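Local coordinates for protein putative glutathionylspermidine synthase (Methylobacillus flagellatus, PDB 3N6X) that is probably an ATP-dependent ligase of the circularly permuted ATP-grasp family, perhaps a glutathionylspermidine synthase, at residues Y172-R177 / H235-Q240; S230-H235 / I244-G249; P345-S350 / A363-K368; Y357-L362 / Q394-N399. One frame throughout, in Å; residues are numbered along the deposited sequence.

How the contacts relate
The four contacts form two pairs at separate places in the chain. Contacts 1 and 2, with centres 12 Å apart, share His-235 and helix 232-242, which meets helix 170-183 in one contact and strand 245-247 in the other; Ala-239 O and Ile-244 N, 3.1 Å apart, probably hydrogen-bond where the helix gives way to the strand. Contacts 3 and 4, with centres 9 Å apart, belong to one small sheet with helices packed on it, joined for example by Val-367 CG2 and Leu-362 CD1 at 3.8 Å. The pairs do not touch: about 19 Å separates the nearest atoms of contacts 1 and 3. A bound glycerol lies beside contact 2.

Contact 1: residues Y172-R177 / H235-Q240; sequences YMLENR and HAFIAQ
Phe-237 projects its ring from helix 232-242 towards helix 170-183, where Leu-174 and Glu-175 receive it. The leucine comes in at the ring edge, near the ring plane, with CD1 3.7 Å from Phe-237 CE2. Glu-175 arrives on a slant, placing OE2 3.5 Å from Phe-237 CE1, and its carboxylate stands almost perpendicular to the ring, the planes 83° apart. This is a van der Waals approach, made possible by a bend in the glutamate chain that brings its end back towards the ring. Phe-237 holds CG anti to the backbone N (chi1 170°), which extends the ring towards helix 170-183. A long flat side chain suits the place because the axes of the two short segments come no closer than 12.0 Å and are inclined at 72°. Shortening Phe-237 to an alanine would probably leave Leu-174 CD1 without its main partner here and open a gap between the helices. Leu-174 also touches Pro-200 of helix 199-209. The arrangement is a widely spaced helix-helix crossing, filled by side chains, through which the connecting helix of a beta-alpha-beta unit packs on a neighbouring helix of the ATP-grasp family region.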
loop_
_atom_site.group_PDB
_atom_site.type_symbol
_atom_site.label_atom_id
_atom_site.label_comp_id
_atom_site.label_asym_id
_atom_site.label_seq_id
_atom_site.Cartn_x
_atom_site.Cartn_y
_atom_site.Cartn_z
ATOM N N TYR A 172 -10.216 4.330 -2.425
ATOM C CA TYR A 172 -11.044 3.802 -1.343
ATOM C C TYR A 172 -10.889 4.664 -0.077
ATOM O O TYR A 172 -11.870 4.937 0.600
ATOM C CB TYR A 172 -10.696 2.343 -1.046
ATOM C CG TYR A 172 -11.102 1.382 -2.139
ATOM C CD1 TYR A 172 -12.432 1.018 -2.318
ATOM C CD2 TYR A 172 -10.146 0.770 -2.944
ATOM C CE1 TYR A 172 -12.812 0.124 -3.323
ATOM C CE2 TYR A 172 -10.512 -0.126 -3.950
ATOM C CZ TYR A 172 -11.849 -0.441 -4.140
ATOM O OH TYR A 172 -12.213 -1.330 -5.127
HETATM N N MSE A 173 -9.675 5.155 0.189
HETATM C CA MSE A 173 -9.421 6.025 1.340
HETATM C C MSE A 173 -10.224 7.333 1.196
HETATM O O MSE A 173 -10.891 7.760 2.144
HETATM C CB MSE A 173 -7.903 6.327 1.471
HETATM C CG MSE A 173 -7.584 7.411 2.514
HETATM SE SE MSE A 173 -5.699 7.891 2.585
HETATM C CE MSE A 173 -5.708 9.363 1.348
ATOM N N LEU A 174 -10.168 7.950 0.005
ATOM C CA LEU A 174 -10.852 9.214 -0.249
ATOM C C LEU A 174 -12.368 9.077 -0.253
ATOM O O LEU A 174 -13.044 9.861 0.412
ATOM C CB LEU A 174 -10.334 9.872 -1.541
ATOM C CG LEU A 174 -8.844 10.248 -1.513
ATOM C CD1 LEU A 174 -8.356 10.667 -2.884
ATOM C CD2 LEU A 174 -8.564 11.335 -0.483
ATOM N N GLU A 175 -12.896 8.017 -0.897
ATOM C CA GLU A 175 -14.342 7.766 -0.975
ATOM C C GLU A 175 -14.949 7.321 0.332
ATOM O O GLU A 175 -16.107 7.630 0.594
ATOM C CB GLU A 175 -14.680 6.767 -2.105
ATOM C CG GLU A 175 -14.612 7.393 -3.501
ATOM C CD GLU A 175 -15.399 8.690 -3.677
ATOM O OE1 GLU A 175 -16.591 8.732 -3.284
ATOM O OE2 GLU A 175 -14.808 9.673 -4.178
ATOM N N ASN A 176 -14.187 6.598 1.164
ATOM C CA ASN A 176 -14.709 6.156 2.453
ATOM C C ASN A 176 -14.928 7.332 3.372
ATOM O O ASN A 176 -15.917 7.354 4.097
ATOM C CB ASN A 176 -13.803 5.108 3.105
ATOM C CG ASN A 176 -13.846 3.771 2.424
ATOM O OD1 ASN A 176 -14.697 3.507 1.569
ATOM N ND2 ASN A 176 -12.882 2.916 2.738
ATOM N N ARG A 177 -14.056 8.356 3.291
ATOM C CA ARG A 177 -14.233 9.568 4.097
ATOM C C ARG A 177 -15.496 10.327 3.650
ATOM O O ARG A 177 -16.313 10.717 4.493
ATOM C CB ARG A 177 -12.995 10.487 4.023
ATOM C CG ARG A 177 -13.206 11.846 4.733
ATOM C CD ARG A 177 -13.515 11.685 6.235
ATOM N NE ARG A 177 -12.585 10.752 6.885
ATOM C CZ ARG A 177 -11.358 11.077 7.275
ATOM N NH1 ARG A 177 -10.929 12.328 7.163
ATOM N NH2 ARG A 177 -10.560 10.165 7.797
ATOM N N HIS A 235 -7.153 5.261 -11.656
ATOM C CA HIS A 235 -6.292 6.071 -12.532
ATOM C C HIS A 235 -7.062 7.298 -13.038
ATOM O O HIS A 235 -6.564 8.425 -12.946
ATOM C CB HIS A 235 -5.775 5.238 -13.731
ATOM C CG HIS A 235 -5.118 3.931 -13.364
ATOM N ND1 HIS A 235 -4.748 3.018 -14.336
ATOM C CD2 HIS A 235 -4.760 3.441 -12.146
ATOM C CE1 HIS A 235 -4.202 2.001 -13.683
ATOM N NE2 HIS A 235 -4.209 2.203 -12.362
ATOM N N ALA A 236 -8.297 7.075 -13.535
ATOM C CA ALA A 236 -9.152 8.131 -14.054
ATOM C C ALA A 236 -9.559 9.099 -12.926
ATOM O O ALA A 236 -9.458 10.324 -13.097
ATOM C CB ALA A 236 -10.393 7.523 -14.718
ATOM N N PHE A 237 -9.921 8.535 -11.740
ATOM C CA PHE A 237 -10.314 9.296 -10.551
ATOM C C PHE A 237 -9.178 10.196 -10.030
ATOM O O PHE A 237 -9.394 11.407 -9.878
ATOM C CB PHE A 237 -10.848 8.355 -9.442
ATOM C CG PHE A 237 -11.053 9.002 -8.086
ATOM C CD1 PHE A 237 -12.147 9.835 -7.848
ATOM C CD2 PHE A 237 -10.155 8.775 -7.044
ATOM C CE1 PHE A 237 -12.335 10.436 -6.592
ATOM C CE2 PHE A 237 -10.342 9.380 -5.791
ATOM C CZ PHE A 237 -11.435 10.201 -5.572
ATOM N N ILE A 238 -7.963 9.622 -9.777
ATOM C CA ILE A 238 -6.854 10.418 -9.271
ATOM C C ILE A 238 -6.405 11.505 -10.268
ATOM O O ILE A 238 -6.202 12.643 -9.868
ATOM C CB ILE A 238 -5.702 9.544 -8.650
ATOM C CG1 ILE A 238 -4.846 10.345 -7.654
ATOM C CG2 ILE A 238 -4.854 8.848 -9.697
ATOM C CD1 ILE A 238 -5.451 10.465 -6.282
ATOM N N ALA A 239 -6.352 11.178 -11.574
ATOM C CA ALA A 239 -5.994 12.155 -12.625
ATOM C C ALA A 239 -7.024 13.309 -12.677
ATOM O O ALA A 239 -6.644 14.484 -12.785
ATOM C CB ALA A 239 -5.911 11.463 -13.985
ATOM N N GLN A 240 -8.314 12.976 -12.550
ATOM C CA GLN A 240 -9.376 13.988 -12.516
ATOM C C GLN A 240 -9.236 14.841 -11.247
ATOM O O GLN A 240 -9.220 16.061 -11.341
ATOM C CB GLN A 240 -10.770 13.322 -12.609
ATOM C CG GLN A 240 -11.926 14.304 -12.814
ATOM C CD GLN A 240 -12.492 14.804 -11.502
ATOM O OE1 GLN A 240 -12.594 14.061 -10.506
ATOM N NE2 GLN A 240 -12.866 16.079 -11.469
#

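Contact 2: residues S230-H235 / I244-G249; sequences SAYFEH and IELVEG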
loop_
_atom_site.group_PDB
_atom_site.type_symbol
_atom_site.label_atom_id
_atom_site.label_comp_id
_atom_site.label_asym_id
_atom_site.label_seq_id
_atom_site.Cartn_x
_atom_site.Cartn_y
_atom_site.Cartn_z
ATOM N N SER A 230 -7.964 -3.550 -13.632
ATOM C CA SER A 230 -8.758 -3.536 -12.391
ATOM C C SER A 230 -8.727 -2.177 -11.657
ATOM O O SER A 230 -9.748 -1.766 -11.091
ATOM C CB SER A 230 -8.321 -4.664 -11.455
ATOM O OG SER A 230 -6.943 -4.575 -11.121
ATOM N N ALA A 231 -7.566 -1.472 -11.694
ATOM C CA ALA A 231 -7.409 -0.181 -11.017
ATOM C C ALA A 231 -7.659 1.023 -11.946
ATOM O O ALA A 231 -7.384 2.157 -11.549
ATOM C CB ALA A 231 -6.015 -0.083 -10.379
ATOM N N TYR A 232 -8.202 0.786 -13.174
ATOM C CA TYR A 232 -8.435 1.872 -14.133
ATOM C C TYR A 232 -9.247 3.001 -13.558
ATOM O O TYR A 232 -8.858 4.159 -13.734
ATOM C CB TYR A 232 -9.030 1.379 -15.449
ATOM C CG TYR A 232 -9.241 2.487 -16.468
ATOM C CD1 TYR A 232 -8.160 3.176 -17.013
ATOM C CD2 TYR A 232 -10.520 2.852 -16.876
ATOM C CE1 TYR A 232 -8.344 4.160 -17.982
ATOM C CE2 TYR A 232 -10.717 3.838 -17.843
ATOM C CZ TYR A 232 -9.626 4.497 -18.389
ATOM O OH TYR A 232 -9.819 5.466 -19.347
ATOM N N PHE A 233 -10.369 2.685 -12.850
ATOM C CA PHE A 233 -11.176 3.743 -12.251
ATOM C C PHE A 233 -10.334 4.626 -11.331
ATOM O O PHE A 233 -10.458 5.846 -11.405
ATOM C CB PHE A 233 -12.426 3.204 -11.520
ATOM C CG PHE A 233 -13.166 4.291 -10.765
ATOM C CD1 PHE A 233 -13.905 5.255 -11.446
ATOM C CD2 PHE A 233 -13.020 4.426 -9.387
ATOM C CE1 PHE A 233 -14.522 6.303 -10.759
ATOM C CE2 PHE A 233 -13.641 5.475 -8.701
ATOM C CZ PHE A 233 -14.385 6.406 -9.393
ATOM N N GLU A 234 -9.430 4.025 -10.516
ATOM C CA GLU A 234 -8.544 4.801 -9.653
ATOM C C GLU A 234 -7.653 5.736 -10.484
ATOM O O GLU A 234 -7.483 6.891 -10.105
ATOM C CB GLU A 234 -7.693 3.895 -8.731
ATOM C CG GLU A 234 -6.934 4.700 -7.685
ATOM C CD GLU A 234 -6.142 3.928 -6.648
ATOM O OE1 GLU A 234 -6.765 3.406 -5.694
ATOM O OE2 GLU A 234 -4.894 4.002 -6.693
ATOM N N HIS A 235 -7.153 5.261 -11.656
ATOM C CA HIS A 235 -6.292 6.071 -12.532
ATOM C C HIS A 235 -7.062 7.298 -13.038
ATOM O O HIS A 235 -6.564 8.425 -12.946
ATOM C CB HIS A 235 -5.775 5.238 -13.731
ATOM C CG HIS A 235 -5.118 3.931 -13.364
ATOM N ND1 HIS A 235 -4.748 3.018 -14.336
ATOM C CD2 HIS A 235 -4.760 3.441 -12.146
ATOM C CE1 HIS A 235 -4.202 2.001 -13.683
ATOM N NE2 HIS A 235 -4.209 2.203 -12.362
ATOM N N ILE A 244 -4.983 16.596 -14.235
ATOM C CA ILE A 244 -3.970 16.293 -15.250
ATOM C C ILE A 244 -4.543 15.319 -16.299
ATOM O O ILE A 244 -5.526 14.621 -16.024
ATOM C CB ILE A 244 -2.644 15.753 -14.623
ATOM C CG1 ILE A 244 -2.853 14.346 -13.939
ATOM C CG2 ILE A 244 -2.018 16.793 -13.680
ATOM C CD1 ILE A 244 -1.581 13.650 -13.500
ATOM N N GLU A 245 -3.917 15.263 -17.486
ATOM C CA GLU A 245 -4.370 14.377 -18.569
ATOM C C GLU A 245 -4.152 12.921 -18.227
ATOM O O GLU A 245 -3.100 12.561 -17.681
ATOM C CB GLU A 245 -3.643 14.705 -19.890
ATOM C CG GLU A 245 -4.009 16.054 -20.478
ATOM C CD GLU A 245 -5.450 16.204 -20.936
ATOM O OE1 GLU A 245 -6.113 15.174 -21.206
ATOM O OE2 GLU A 245 -5.910 17.363 -21.045
ATOM N N LEU A 246 -5.145 12.085 -18.548
ATOM C CA LEU A 246 -5.073 10.642 -18.439
ATOM C C LEU A 246 -4.720 10.117 -19.831
ATOM O O LEU A 246 -5.509 10.281 -20.774
ATOM C CB LEU A 246 -6.431 10.082 -17.977
ATOM C CG LEU A 246 -6.505 8.564 -17.741
ATOM C CD1 LEU A 246 -5.765 8.172 -16.484
ATOM C CD2 LEU A 246 -7.955 8.105 -17.658
ATOM N N VAL A 247 -3.510 9.574 -19.990
ATOM C CA VAL A 247 -3.042 9.122 -21.290
ATOM C C VAL A 247 -2.752 7.627 -21.328
ATOM O O VAL A 247 -2.480 7.015 -20.299
ATOM C CB VAL A 247 -1.805 9.942 -21.785
ATOM C CG1 VAL A 247 -2.151 11.420 -21.994
ATOM C CG2 VAL A 247 -0.606 9.781 -20.833
ATOM N N GLU A 248 -2.772 7.060 -22.542
ATOM C CA GLU A 248 -2.361 5.692 -22.840
ATOM C C GLU A 248 -1.104 5.795 -23.700
ATOM O O GLU A 248 -0.771 6.891 -24.160
ATOM C CB GLU A 248 -3.483 4.933 -23.573
ATOM C CG GLU A 248 -4.612 4.532 -22.634
ATOM C CD GLU A 248 -5.858 3.959 -23.285
ATOM O OE1 GLU A 248 -5.745 3.342 -24.370
ATOM O OE2 GLU A 248 -6.943 4.074 -22.673
ATOM N N GLY A 249 -0.373 4.699 -23.840
ATOM C CA GLY A 249 0.890 4.685 -24.576
ATOM C C GLY A 249 0.848 5.378 -25.929
ATOM O O GLY A 249 1.702 6.228 -26.229
HETATM O O HOH W 1 -7.684 5.849 -20.817
#
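The phenol ring of Tyr-232 meets Leu-246 on a slant, at its hydroxyl end: Leu-246 CD2 lies 3.6 Å from Tyr-232 OH and 4.0 Å from Tyr-232 CE1. The second flat group, the imidazole of His-235, has its own helix start against one face, where Ala-231 O stands 2.9 Å above the ring plane near the rim, with Tyr-232 CA also on that side. The ring turns away from the strand and hydrogen-bonds through ND1 to Thr-224 OG1, leaving the base of the residue to do the packing. Leu-246 CD1 sits 4.0 Å from His-235 CB and 3.6 Å from His-235 O. The leucine thus splits its branches, one methyl for the tyrosine and one for the histidine backbone, and its extended first torsion (chi1 -177°) carries both towards the helix. An alanine in place of Leu-246 would probably leave Tyr-232 and His-235 without this apolar filling and open a gap between helix and strand. Polar groups meet farther out: one water lies 2.6 Å from Tyr-232 OH and donates to Glu-248 OE2 at 2.7 Å, so a hydroxyl on the aromatic ring is well used, while Glu-248 OE1 accepts from Gln-250. A bound glycerol, probably from the crystallisation liquor, lies about 3 Å from the Tyr-232 side chain. Ala-236 and Ala-239, small enough for close approach, continue the cover of Leu-246 along the helix, as expected in a beta-alpha-beta crossover, in which helix 232-242 links the parallel strands 220-223 and 245-247 and packs on their sheet.

Contact 3: residues P345-S350 / A363-K368; sequences PTYQLS and AELVVK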
loop_
_atom_site.group_PDB
_atom_site.type_symbol
_atom_site.label_atom_id
_atom_site.label_comp_id
_atom_site.label_asym_id
_atom_site.label_seq_id
_atom_site.Cartn_x
_atom_site.Cartn_y
_atom_site.Cartn_z
ATOM N N PRO A 345 9.108 -11.620 11.250
ATOM C CA PRO A 345 10.004 -12.712 10.810
ATOM C C PRO A 345 9.359 -13.454 9.642
ATOM O O PRO A 345 8.166 -13.785 9.703
ATOM C CB PRO A 345 10.141 -13.590 12.061
ATOM C CG PRO A 345 9.786 -12.685 13.200
ATOM C CD PRO A 345 8.730 -11.778 12.669
ATOM N N THR A 346 10.068 -13.523 8.514
ATOM C CA THR A 346 9.492 -14.086 7.298
ATOM C C THR A 346 10.365 -15.158 6.725
ATOM O O THR A 346 11.568 -14.959 6.560
ATOM C CB THR A 346 9.181 -12.974 6.276
ATOM O OG1 THR A 346 8.482 -11.935 6.937
ATOM C CG2 THR A 346 8.338 -13.472 5.101
ATOM N N TYR A 347 9.761 -16.305 6.419
ATOM C CA TYR A 347 10.459 -17.444 5.834
ATOM C C TYR A 347 10.242 -17.443 4.344
ATOM O O TYR A 347 9.116 -17.265 3.907
ATOM C CB TYR A 347 9.926 -18.757 6.440
ATOM C CG TYR A 347 10.115 -18.850 7.937
ATOM C CD1 TYR A 347 11.305 -19.326 8.482
ATOM C CD2 TYR A 347 9.100 -18.475 8.815
ATOM C CE1 TYR A 347 11.471 -19.452 9.859
ATOM C CE2 TYR A 347 9.261 -18.580 10.196
ATOM C CZ TYR A 347 10.460 -19.046 10.715
ATOM O OH TYR A 347 10.659 -19.092 12.077
ATOM N N GLN A 348 11.310 -17.603 3.554
ATOM C CA GLN A 348 11.177 -17.691 2.091
ATOM C C GLN A 348 11.311 -19.160 1.693
ATOM O O GLN A 348 12.402 -19.721 1.778
ATOM C CB GLN A 348 12.229 -16.823 1.367
ATOM C CG GLN A 348 12.029 -15.303 1.545
ATOM C CD GLN A 348 12.509 -14.838 2.905
ATOM O OE1 GLN A 348 13.636 -15.133 3.329
ATOM N NE2 GLN A 348 11.628 -14.186 3.660
ATOM N N LEU A 349 10.183 -19.800 1.320
ATOM C CA LEU A 349 10.143 -21.238 0.995
ATOM C C LEU A 349 10.963 -21.616 -0.230
ATOM O O LEU A 349 11.208 -22.792 -0.458
ATOM C CB LEU A 349 8.694 -21.770 0.921
ATOM C CG LEU A 349 8.012 -22.004 2.282
ATOM C CD1 LEU A 349 7.636 -20.692 2.960
ATOM C CD2 LEU A 349 6.804 -22.836 2.134
ATOM N N SER A 350 11.510 -20.609 -0.934
ATOM C CA SER A 350 12.475 -20.811 -2.015
ATOM C C SER A 350 13.837 -21.250 -1.426
ATOM O O SER A 350 14.712 -21.689 -2.169
ATOM C CB SER A 350 12.658 -19.519 -2.805
ATOM O OG SER A 350 13.127 -18.467 -1.977
ATOM N N ALA A 363 1.514 -26.113 11.333
ATOM C CA ALA A 363 0.303 -25.852 12.137
ATOM C C ALA A 363 0.436 -24.622 13.084
ATOM O O ALA A 363 -0.502 -24.316 13.829
ATOM C CB ALA A 363 -0.067 -27.097 12.937
ATOM N N GLU A 364 1.611 -23.943 13.067
ATOM C CA GLU A 364 1.892 -22.784 13.924
ATOM C C GLU A 364 2.101 -21.512 13.104
ATOM O O GLU A 364 2.254 -20.426 13.677
ATOM C CB GLU A 364 3.146 -23.046 14.772
ATOM C CG GLU A 364 2.984 -24.138 15.810
ATOM C CD GLU A 364 4.304 -24.714 16.284
ATOM O OE1 GLU A 364 5.061 -23.986 16.968
ATOM O OE2 GLU A 364 4.594 -25.887 15.949
ATOM N N LEU A 365 2.121 -21.640 11.771
ATOM C CA LEU A 365 2.470 -20.537 10.883
ATOM C C LEU A 365 1.370 -20.141 9.937
ATOM O O LEU A 365 0.365 -20.847 9.807
ATOM C CB LEU A 365 3.743 -20.894 10.072
ATOM C CG LEU A 365 4.972 -21.306 10.871
ATOM C CD1 LEU A 365 5.990 -21.974 9.979
ATOM C CD2 LEU A 365 5.590 -20.118 11.594
ATOM N N VAL A 366 1.582 -19.006 9.237
ATOM C CA VAL A 366 0.706 -18.487 8.197
ATOM C C VAL A 366 1.493 -18.542 6.903
ATOM O O VAL A 366 2.570 -17.950 6.816
ATOM C CB VAL A 366 0.227 -17.033 8.509
ATOM C CG1 VAL A 366 -0.492 -16.420 7.307
ATOM C CG2 VAL A 366 -0.665 -17.005 9.743
ATOM N N VAL A 367 0.991 -19.274 5.913
ATOM C CA VAL A 367 1.694 -19.409 4.636
ATOM C C VAL A 367 0.919 -18.706 3.555
ATOM O O VAL A 367 -0.297 -18.827 3.510
ATOM C CB VAL A 367 2.000 -20.897 4.281
ATOM C CG1 VAL A 367 2.922 -20.996 3.074
ATOM C CG2 VAL A 367 2.595 -21.632 5.478
ATOM N N LYS A 368 1.605 -17.906 2.726
ATOM C CA LYS A 368 0.964 -17.134 1.664
ATOM C C LYS A 368 1.708 -17.329 0.372
ATOM O O LYS A 368 2.933 -17.430 0.388
ATOM C CB LYS A 368 0.976 -15.620 1.991
ATOM C CG LYS A 368 0.608 -15.220 3.410
ATOM C CD LYS A 368 1.109 -13.802 3.685
ATOM C CE LYS A 368 0.672 -13.285 5.025
ATOM N NZ LYS A 368 1.251 -11.946 5.303
#
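Leu-349 and Val-367 meet on the helix-covered face of a four-stranded antiparallel sheet, a layer consistent with the small sheet subdomain of ATP-grasp enzymes. Strands 347-348 and 365-369 are not neighbours: strand 403-407 runs between them and takes backbone hydrogen bonds from both, which leaves the contact to side chains reaching over it. Leu-349 CD2 comes within 4.4 Å of Val-367 CG1, a loose touch by itself, but the surroundings are close: the same leucine methyl packs more tightly against Ile-396 CG2 of helix 386-398, and Ala-405 of the middle strand is small enough to let the larger residues bridge above it. Branched aliphatic residues suit this buried layer of mostly apolar side chains, where Leu-355 and Val-358 also gather round Leu-349. Towards the more open end, Tyr-347 CE2 approaches Leu-365 CD2 at 4.2 Å, at a slant to the ring. Here CB of the tyrosine packs against Val-358 CG2, while the ring stacks with Tyr-357; a partly exposed place suits a tyrosine, which can carry a hydroxyl on an apolar ring. On the reverse face the chemistry becomes polar. Gln-406 of the middle strand hydrogen-bonds both Lys-368 NZ and Thr-346 OG1, and Gln-348 curls back to its own segment, NE2 donating weakly to Thr-346 O at 3.0 Å with an N-H...O angle of 132°.

Contact 4: residues Y357-L362 / Q394-N399; sequences YVLDNL and QRILAN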
loop_
_atom_site.group_PDB
_atom_site.type_symbol
_atom_site.label_atom_id
_atom_site.label_comp_id
_atom_site.label_asym_id
_atom_site.label_seq_id
_atom_site.Cartn_x
_atom_site.Cartn_y
_atom_site.Cartn_z
ATOM N N TYR A 357 11.968 -25.845 7.791
ATOM C CA TYR A 357 11.366 -25.344 9.026
ATOM C C TYR A 357 9.864 -25.207 8.896
ATOM O O TYR A 357 9.136 -25.697 9.753
ATOM C CB TYR A 357 12.002 -23.997 9.460
ATOM C CG TYR A 357 11.438 -23.488 10.767
ATOM C CD1 TYR A 357 10.296 -22.689 10.794
ATOM C CD2 TYR A 357 11.984 -23.882 11.985
ATOM C CE1 TYR A 357 9.736 -22.268 11.997
ATOM C CE2 TYR A 357 11.440 -23.457 13.194
ATOM C CZ TYR A 357 10.310 -22.657 13.196
ATOM O OH TYR A 357 9.759 -22.254 14.386
ATOM N N VAL A 358 9.397 -24.532 7.834
ATOM C CA VAL A 358 7.975 -24.281 7.618
ATOM C C VAL A 358 7.155 -25.568 7.552
ATOM O O VAL A 358 6.166 -25.679 8.264
ATOM C CB VAL A 358 7.717 -23.344 6.411
ATOM C CG1 VAL A 358 6.218 -23.203 6.132
ATOM C CG2 VAL A 358 8.344 -21.980 6.646
ATOM N N LEU A 359 7.592 -26.562 6.734
ATOM C CA LEU A 359 6.885 -27.846 6.610
ATOM C C LEU A 359 6.868 -28.616 7.922
ATOM O O LEU A 359 5.916 -29.352 8.182
ATOM C CB LEU A 359 7.488 -28.699 5.495
ATOM C CG LEU A 359 7.304 -28.165 4.076
ATOM C CD1 LEU A 359 8.014 -29.034 3.085
ATOM C CD2 LEU A 359 5.823 -28.044 3.715
ATOM N N ASP A 360 7.886 -28.406 8.774
ATOM C CA ASP A 360 7.977 -29.066 10.077
ATOM C C ASP A 360 7.116 -28.376 11.170
ATOM O O ASP A 360 6.797 -29.003 12.176
ATOM C CB ASP A 360 9.448 -29.179 10.535
ATOM C CG ASP A 360 9.665 -30.157 11.679
ATOM O OD1 ASP A 360 9.255 -31.341 11.542
ATOM O OD2 ASP A 360 10.234 -29.741 12.713
ATOM N N ASN A 361 6.762 -27.090 10.976
ATOM C CA ASN A 361 5.995 -26.319 11.964
ATOM C C ASN A 361 4.777 -25.650 11.321
ATOM O O ASN A 361 4.317 -24.610 11.792
ATOM C CB ASN A 361 6.898 -25.280 12.633
ATOM C CG ASN A 361 8.076 -25.881 13.331
ATOM O OD1 ASN A 361 7.989 -26.307 14.478
ATOM N ND2 ASN A 361 9.202 -25.945 12.651
ATOM N N LEU A 362 4.230 -26.281 10.279
ATOM C CA LEU A 362 3.118 -25.773 9.472
ATOM C C LEU A 362 1.857 -25.367 10.262
ATOM O O LEU A 362 1.212 -24.382 9.905
ATOM C CB LEU A 362 2.778 -26.784 8.366
ATOM C CG LEU A 362 2.122 -26.233 7.102
ATOM C CD1 LEU A 362 3.038 -25.269 6.372
ATOM C CD2 LEU A 362 1.734 -27.357 6.162
ATOM N N GLN A 394 1.385 -30.538 0.211
ATOM C CA GLN A 394 1.532 -30.985 -1.177
ATOM C C GLN A 394 1.514 -29.794 -2.115
ATOM O O GLN A 394 2.307 -29.749 -3.049
ATOM C CB GLN A 394 0.416 -31.995 -1.570
ATOM C CG GLN A 394 0.239 -33.188 -0.606
ATOM C CD GLN A 394 1.536 -33.912 -0.295
ATOM O OE1 GLN A 394 2.350 -34.205 -1.188
ATOM N NE2 GLN A 394 1.746 -34.230 0.988
ATOM N N ARG A 395 0.605 -28.817 -1.862
ATOM C CA ARG A 395 0.487 -27.582 -2.664
ATOM C C ARG A 395 1.823 -26.800 -2.629
ATOM O O ARG A 395 2.343 -26.406 -3.685
ATOM C CB ARG A 395 -0.670 -26.711 -2.140
ATOM C CG ARG A 395 -1.130 -25.630 -3.118
ATOM C CD ARG A 395 -2.094 -24.643 -2.468
ATOM N NE ARG A 395 -3.422 -25.219 -2.260
ATOM N N ILE A 396 2.416 -26.664 -1.423
ATOM C CA ILE A 396 3.716 -26.016 -1.244
ATOM C C ILE A 396 4.802 -26.742 -2.049
ATOM O O ILE A 396 5.496 -26.110 -2.832
ATOM C CB ILE A 396 4.095 -25.905 0.265
ATOM C CG1 ILE A 396 3.200 -24.870 0.992
ATOM C CG2 ILE A 396 5.593 -25.582 0.432
ATOM C CD1 ILE A 396 3.268 -24.928 2.523
ATOM N N LEU A 397 4.932 -28.068 -1.871
ATOM C CA LEU A 397 5.993 -28.838 -2.547
ATOM C C LEU A 397 5.877 -28.895 -4.064
ATOM O O LEU A 397 6.884 -29.105 -4.750
ATOM C CB LEU A 397 6.178 -30.226 -1.915
ATOM C CG LEU A 397 6.788 -30.176 -0.507
ATOM C CD1 LEU A 397 6.403 -31.362 0.291
ATOM C CD2 LEU A 397 8.292 -30.013 -0.559
ATOM N N ALA A 398 4.667 -28.595 -4.599
ATOM C CA ALA A 398 4.438 -28.510 -6.039
ATOM C C ALA A 398 5.133 -27.261 -6.623
ATOM O O ALA A 398 5.557 -27.287 -7.779
ATOM C CB ALA A 398 2.950 -28.474 -6.327
ATOM N N ASN A 399 5.298 -26.181 -5.792
ATOM C CA ASN A 399 5.995 -24.937 -6.179
ATOM C C ASN A 399 6.442 -24.146 -4.922
ATOM O O ASN A 399 5.826 -23.129 -4.592
ATOM C CB ASN A 399 5.090 -24.063 -7.073
ATOM C CG ASN A 399 5.831 -23.013 -7.869
ATOM O OD1 ASN A 399 7.069 -22.900 -7.824
ATOM N ND2 ASN A 399 5.090 -22.244 -8.647
#
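Leu-359 and Ile-396 face each other where helices 352-360 and 386-398 lie side by side on one face of the small antiparallel sheet, a two-layer alpha+beta arrangement consistent with an ATP-grasp subdomain. Every contact between the two segments is apolar. The side chains of Leu-359 and Ile-396 slide past each other in opposite directions, CD2 of the leucine 4.1 Å from CG2 of the isoleucine, and Leu-359 CD1 meets Leu-397 CD2 at 3.8 Å on the more exposed side. Nearer the sheet, Leu-362 CD1 passes Ile-396 CD1 at 3.9 Å. The isoleucine, with CG1 beside the backbone N and CG2 anti to it, thus offers CG2 to Leu-359 and CD1 to Leu-362. Branched aliphatics suit this seam, since their methyls fill the space above Val-367 without needing polar partners.

The polar interactions of 357-362 are internal to it and gather where the helix ends. Asn-361, the first residue to leave helical geometry, donates from its backbone N to Val-358 O at 3.1 Å. Its side chain turns back: ND2 bonds Tyr-357 O at 2.9 Å (N-H...O 155°), tilted 26° from the carbonyl plane. The same nitrogen lies 3.3 Å above the plane of the Tyr-357 ring, over its centre.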